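Local structure of glycerate dehydrogenase/glyoxylate reductase (Thermus thermophilus, 2CUK) at residues G144-L149 / G167-Y172; A108-V113 / G222-N227. The protein probably reduces hydroxypyruvate and glyoxylate with a nicotinamide cofactor, as a member of the D-isomer specific 2-hydroxyacid dehydrogenase family. All blocks are in the same frame, centred on the assembly; numbering follows the deposited sequence.

Contact 1 (G144-L149 / G167-Y172); sequences GLTLGL and GMRVVY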
# COMPACT_ATOMS: atom_id res chain seq x y z
N GLY A 144 13.56 -9.64 -5.55
CA GLY A 144 14.08 -10.99 -5.63
C GLY A 144 13.18 -12.05 -5.02
O GLY A 144 13.38 -13.24 -5.26
N LEU A 145 12.19 -11.64 -4.22
CA LEU A 145 11.28 -12.60 -3.61
C LEU A 145 10.32 -13.16 -4.64
O LEU A 145 10.05 -12.54 -5.67
CB LEU A 145 10.49 -11.96 -2.47
CG LEU A 145 11.21 -11.82 -1.12
CD1 LEU A 145 12.45 -10.96 -1.27
CD2 LEU A 145 10.26 -11.22 -0.10
N THR A 146 9.80 -14.35 -4.35
CA THR A 146 8.87 -15.01 -5.26
C THR A 146 7.42 -14.93 -4.84
O THR A 146 7.04 -15.32 -3.73
CB THR A 146 9.24 -16.50 -5.44
OG1 THR A 146 10.52 -16.60 -6.09
CG2 THR A 146 8.19 -17.21 -6.28
N LEU A 147 6.59 -14.41 -5.74
CA LEU A 147 5.16 -14.31 -5.50
C LEU A 147 4.52 -15.50 -6.20
O LEU A 147 4.71 -15.71 -7.40
CB LEU A 147 4.59 -13.02 -6.08
CG LEU A 147 3.07 -12.92 -6.09
CD1 LEU A 147 2.54 -12.87 -4.67
CD2 LEU A 147 2.65 -11.66 -6.86
N GLY A 148 3.77 -16.29 -5.43
CA GLY A 148 3.09 -17.44 -5.99
C GLY A 148 1.60 -17.17 -6.00
O GLY A 148 1.00 -16.96 -4.95
N LEU A 149 1.02 -17.17 -7.18
CA LEU A 149 -0.41 -16.93 -7.33
C LEU A 149 -1.16 -18.24 -7.51
O LEU A 149 -0.76 -19.08 -8.31
CB LEU A 149 -0.65 -16.03 -8.55
CG LEU A 149 0.11 -14.70 -8.52
CD1 LEU A 149 0.19 -14.12 -9.92
CD2 LEU A 149 -0.59 -13.74 -7.57
N GLY A 167 10.22 -5.76 -8.53
CA GLY A 167 11.36 -6.65 -8.57
C GLY A 167 11.10 -8.06 -8.08
O GLY A 167 12.04 -8.79 -7.76
N MET A 168 9.83 -8.45 -8.01
CA MET A 168 9.49 -9.79 -7.54
C MET A 168 9.48 -10.79 -8.69
O MET A 168 9.28 -10.42 -9.84
CB MET A 168 8.10 -9.80 -6.89
CG MET A 168 7.99 -9.01 -5.60
SD MET A 168 6.48 -9.40 -4.72
CE MET A 168 6.94 -10.93 -3.91
N ARG A 169 9.69 -12.05 -8.35
CA ARG A 169 9.62 -13.08 -9.34
C ARG A 169 8.26 -13.69 -9.23
O ARG A 169 7.65 -13.72 -8.16
CB ARG A 169 10.69 -14.12 -9.04
CG ARG A 169 12.03 -13.79 -9.71
CD ARG A 169 13.22 -14.05 -8.78
NE ARG A 169 13.75 -15.40 -8.98
CZ ARG A 169 15.08 -15.53 -9.14
NH1 ARG A 169 15.86 -14.46 -9.12
NH2 ARG A 169 15.62 -16.74 -9.30
N VAL A 170 7.70 -14.14 -10.35
CA VAL A 170 6.34 -14.66 -10.33
C VAL A 170 6.19 -16.10 -10.81
O VAL A 170 6.78 -16.50 -11.81
CB VAL A 170 5.41 -13.78 -11.18
CG1 VAL A 170 4.00 -14.38 -11.21
CG2 VAL A 170 5.37 -12.36 -10.61
N VAL A 171 5.40 -16.87 -10.07
CA VAL A 171 5.11 -18.26 -10.41
C VAL A 171 3.62 -18.43 -10.14
O VAL A 171 3.02 -17.60 -9.46
CB VAL A 171 5.92 -19.26 -9.55
CG1 VAL A 171 7.41 -19.02 -9.73
CG2 VAL A 171 5.53 -19.13 -8.09
N TYR A 172 3.02 -19.50 -10.65
CA TYR A 172 1.59 -19.68 -10.42
C TYR A 172 1.09 -21.10 -10.57
O TYR A 172 1.74 -21.95 -11.18
CB TYR A 172 0.79 -18.76 -11.35
CG TYR A 172 0.69 -19.25 -12.78
CD1 TYR A 172 -0.46 -19.91 -13.24
CD2 TYR A 172 1.74 -19.06 -13.68
CE1 TYR A 172 -0.55 -20.36 -14.56
CE2 TYR A 172 1.66 -19.52 -14.99
CZ TYR A 172 0.51 -20.16 -15.43
OH TYR A 172 0.44 -20.60 -16.74

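Contact 2 (A108-V113 / G222-N227); sequences ALLLAV and GAILLN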
# COMPACT_ATOMS: atom_id res chain seq x y z
N ALA A 108 -1.70 -3.51 -2.13
CA ALA A 108 -1.70 -2.65 -0.95
C ALA A 108 -1.53 -3.49 0.32
O ALA A 108 -0.83 -3.10 1.25
CB ALA A 108 -2.99 -1.84 -0.88
N LEU A 109 -2.18 -4.65 0.35
CA LEU A 109 -2.10 -5.56 1.49
C LEU A 109 -0.73 -6.21 1.59
O LEU A 109 -0.19 -6.39 2.69
CB LEU A 109 -3.19 -6.64 1.40
CG LEU A 109 -4.63 -6.19 1.70
CD1 LEU A 109 -5.61 -7.34 1.42
CD2 LEU A 109 -4.73 -5.74 3.15
N LEU A 110 -0.15 -6.57 0.45
CA LEU A 110 1.18 -7.17 0.45
C LEU A 110 2.16 -6.18 1.08
O LEU A 110 2.94 -6.54 1.96
CB LEU A 110 1.62 -7.51 -0.98
CG LEU A 110 3.10 -7.87 -1.18
CD1 LEU A 110 3.52 -8.96 -0.20
CD2 LEU A 110 3.32 -8.32 -2.61
N LEU A 111 2.11 -4.93 0.62
CA LEU A 111 3.00 -3.89 1.13
C LEU A 111 2.66 -3.55 2.57
O LEU A 111 3.56 -3.28 3.37
CB LEU A 111 2.89 -2.64 0.26
CG LEU A 111 3.49 -2.76 -1.15
CD1 LEU A 111 3.05 -1.59 -2.02
CD2 LEU A 111 5.01 -2.81 -1.04
N ALA A 112 1.38 -3.57 2.91
CA ALA A 112 0.96 -3.26 4.27
C ALA A 112 1.58 -4.24 5.26
O ALA A 112 2.05 -3.85 6.32
CB ALA A 112 -0.55 -3.32 4.38
N VAL A 113 1.58 -5.52 4.90
CA VAL A 113 2.13 -6.58 5.73
C VAL A 113 3.66 -6.62 5.67
O VAL A 113 4.33 -6.58 6.70
CB VAL A 113 1.59 -7.97 5.31
CG1 VAL A 113 2.29 -9.08 6.09
CG2 VAL A 113 0.09 -8.04 5.54
N GLY A 222 8.21 -17.69 7.56
CA GLY A 222 8.55 -16.34 7.15
C GLY A 222 7.83 -15.92 5.88
O GLY A 222 8.15 -14.88 5.30
N ALA A 223 6.87 -16.73 5.43
CA ALA A 223 6.11 -16.42 4.22
C ALA A 223 4.90 -15.54 4.56
O ALA A 223 4.51 -15.43 5.72
CB ALA A 223 5.64 -17.71 3.55
N ILE A 224 4.32 -14.93 3.53
CA ILE A 224 3.14 -14.08 3.70
C ILE A 224 1.98 -14.65 2.88
O ILE A 224 2.17 -15.08 1.75
CB ILE A 224 3.39 -12.64 3.18
CG1 ILE A 224 4.45 -11.94 4.03
CG2 ILE A 224 2.08 -11.86 3.20
CD1 ILE A 224 4.86 -10.58 3.49
N LEU A 225 0.79 -14.66 3.48
CA LEU A 225 -0.40 -15.15 2.80
C LEU A 225 -1.34 -13.98 2.50
O LEU A 225 -1.61 -13.16 3.38
CB LEU A 225 -1.15 -16.16 3.66
CG LEU A 225 -2.52 -16.59 3.10
CD1 LEU A 225 -2.33 -17.44 1.85
CD2 LEU A 225 -3.29 -17.37 4.15
N LEU A 226 -1.83 -13.91 1.27
CA LEU A 226 -2.75 -12.86 0.87
C LEU A 226 -4.04 -13.47 0.32
O LEU A 226 -3.99 -14.45 -0.44
CB LEU A 226 -2.11 -11.98 -0.22
CG LEU A 226 -0.80 -11.26 0.09
CD1 LEU A 226 -0.32 -10.52 -1.15
CD2 LEU A 226 -0.99 -10.29 1.25
N ASN A 227 -5.18 -12.93 0.71
CA ASN A 227 -6.45 -13.43 0.20
C ASN A 227 -7.46 -12.31 -0.00
O ASN A 227 -8.00 -11.75 0.96
CB ASN A 227 -7.05 -14.49 1.13
CG ASN A 227 -8.33 -15.10 0.57
OD1 ASN A 227 -8.56 -15.07 -0.64
ND2 ASN A 227 -9.15 -15.67 1.44

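Contact 1 (G144-L149 / G167-Y172)
Strands 146-150 and 169-173 are the two parallel strands of a beta-alpha-beta unit in the Rossmann-type NAD-binding domain, with helix 154-165 as the crossover. T146, L147, G148 and L149 pair with R169, V170, V171 and Y172 in turn. Just before the strands, G144 N bonds to G167 O at 2.8 Å. The strand ladder follows. R169 N donates to L145 O at 2.7 Å, and L147 N donates to R169 O. V171 N then bonds to L147 O at 3.0 Å, and L149 N to V171 O at 3.1 Å.

On one face, T146 CG2 meets V171 CG2 at 3.7 Å, the two side chains crossing at about a right angle. The first torsion of T146 (-65°) sets CG2 anti to the backbone N and leaves OG1 beside R169 CB. V171 CG2 also lies 3.6 Å from G148 CA. On the other face, M168 bends at chi3 (81°), which brings M168 CE to L147 CB at 3.8 Å. Further along, L149 CD1 touches V170 CG1 at 4.0 Å. A163, V159, A160 and L164 of helix 154-165 cover this leucine-valine face. The backbone bonds fix the register. L147, L149 and V170 present an apolar surface to helix 154-165, while V171 on the other face packs against helix 187-193.

Contact 2 (A108-V113 / G222-N227)
I224 and L226 point from strand 224-227 toward segment 108-113 of helix 99-114 and make this contact without any hydrogen bond between the two segments. Segment 108-113 runs roughly antiparallel to strand 224-227, at 150°, with the axes of these two short segments 9.1 Å apart at their closest.

I224 comes first. I224 CD1 meets V113 CG1 at 4.0 Å, and I224 CG2 lies equally near the same methyl. The two side chains reach toward each other tip to tip. The valine holds CG1 anti to its own backbone N (chi1 174°), and this methyl sits against the isoleucine. I224 CD1 also lies 4.2 Å from L110 CD1, one turn earlier in the helix. L225 points away from the helix, and its backbone bonds to G249 in the next strand.

L226 has the closer approach. L226 CD1 packs on L110 CB at 3.6 Å. L226 CD2 lies over the helix backbone, 3.9 Å from L110 CA, and 4.3 Å from L109 CB. The two methyls of L226 rest side by side against L110, CD1 at its CB and CD2 at its N and CA. With an alanine here, the branch from CG outward is gone, and L110 CB and L109 CB would probably be left facing a gap. N227 turns away from the helix again; its OD1 accepts from A229 N and its ND2 donates to R230 O, so both ends of the buried amide have partners.

On another side of the helix, A108 packs on L111 of the second subunit, and L111 on A108 of that subunit. The contact lays helix 99-114 on one face of the six-stranded parallel sheet of the Rossmann-type NAD-binding domain. Beside strand 224-227, L110 and L226 both touch V196 of strand 196-199, while L109 and V113 both touch V273 of strand 272-274.

Overall arrangement
From the N terminus, the chain first passes through the five-stranded parallel sheet. It then enters helix 99-114, which carries the first half of contact 2. Strand 146-150 follows, and helix 154-165 leads on to strand 169-173, which closes contact 1 as a short loop. The chain goes on through strand 196-199 to strand 224-227, where contact 2 closes a much longer one. Contact 1 is therefore nested inside contact 2. Both involve the six-stranded sheet: contact 1 joins two of its strands at one edge, and contact 2 lays a helix on an inner strand. Their centres are about 13 Å apart, and M168 SD touches L110 CD2 at 3.9 Å.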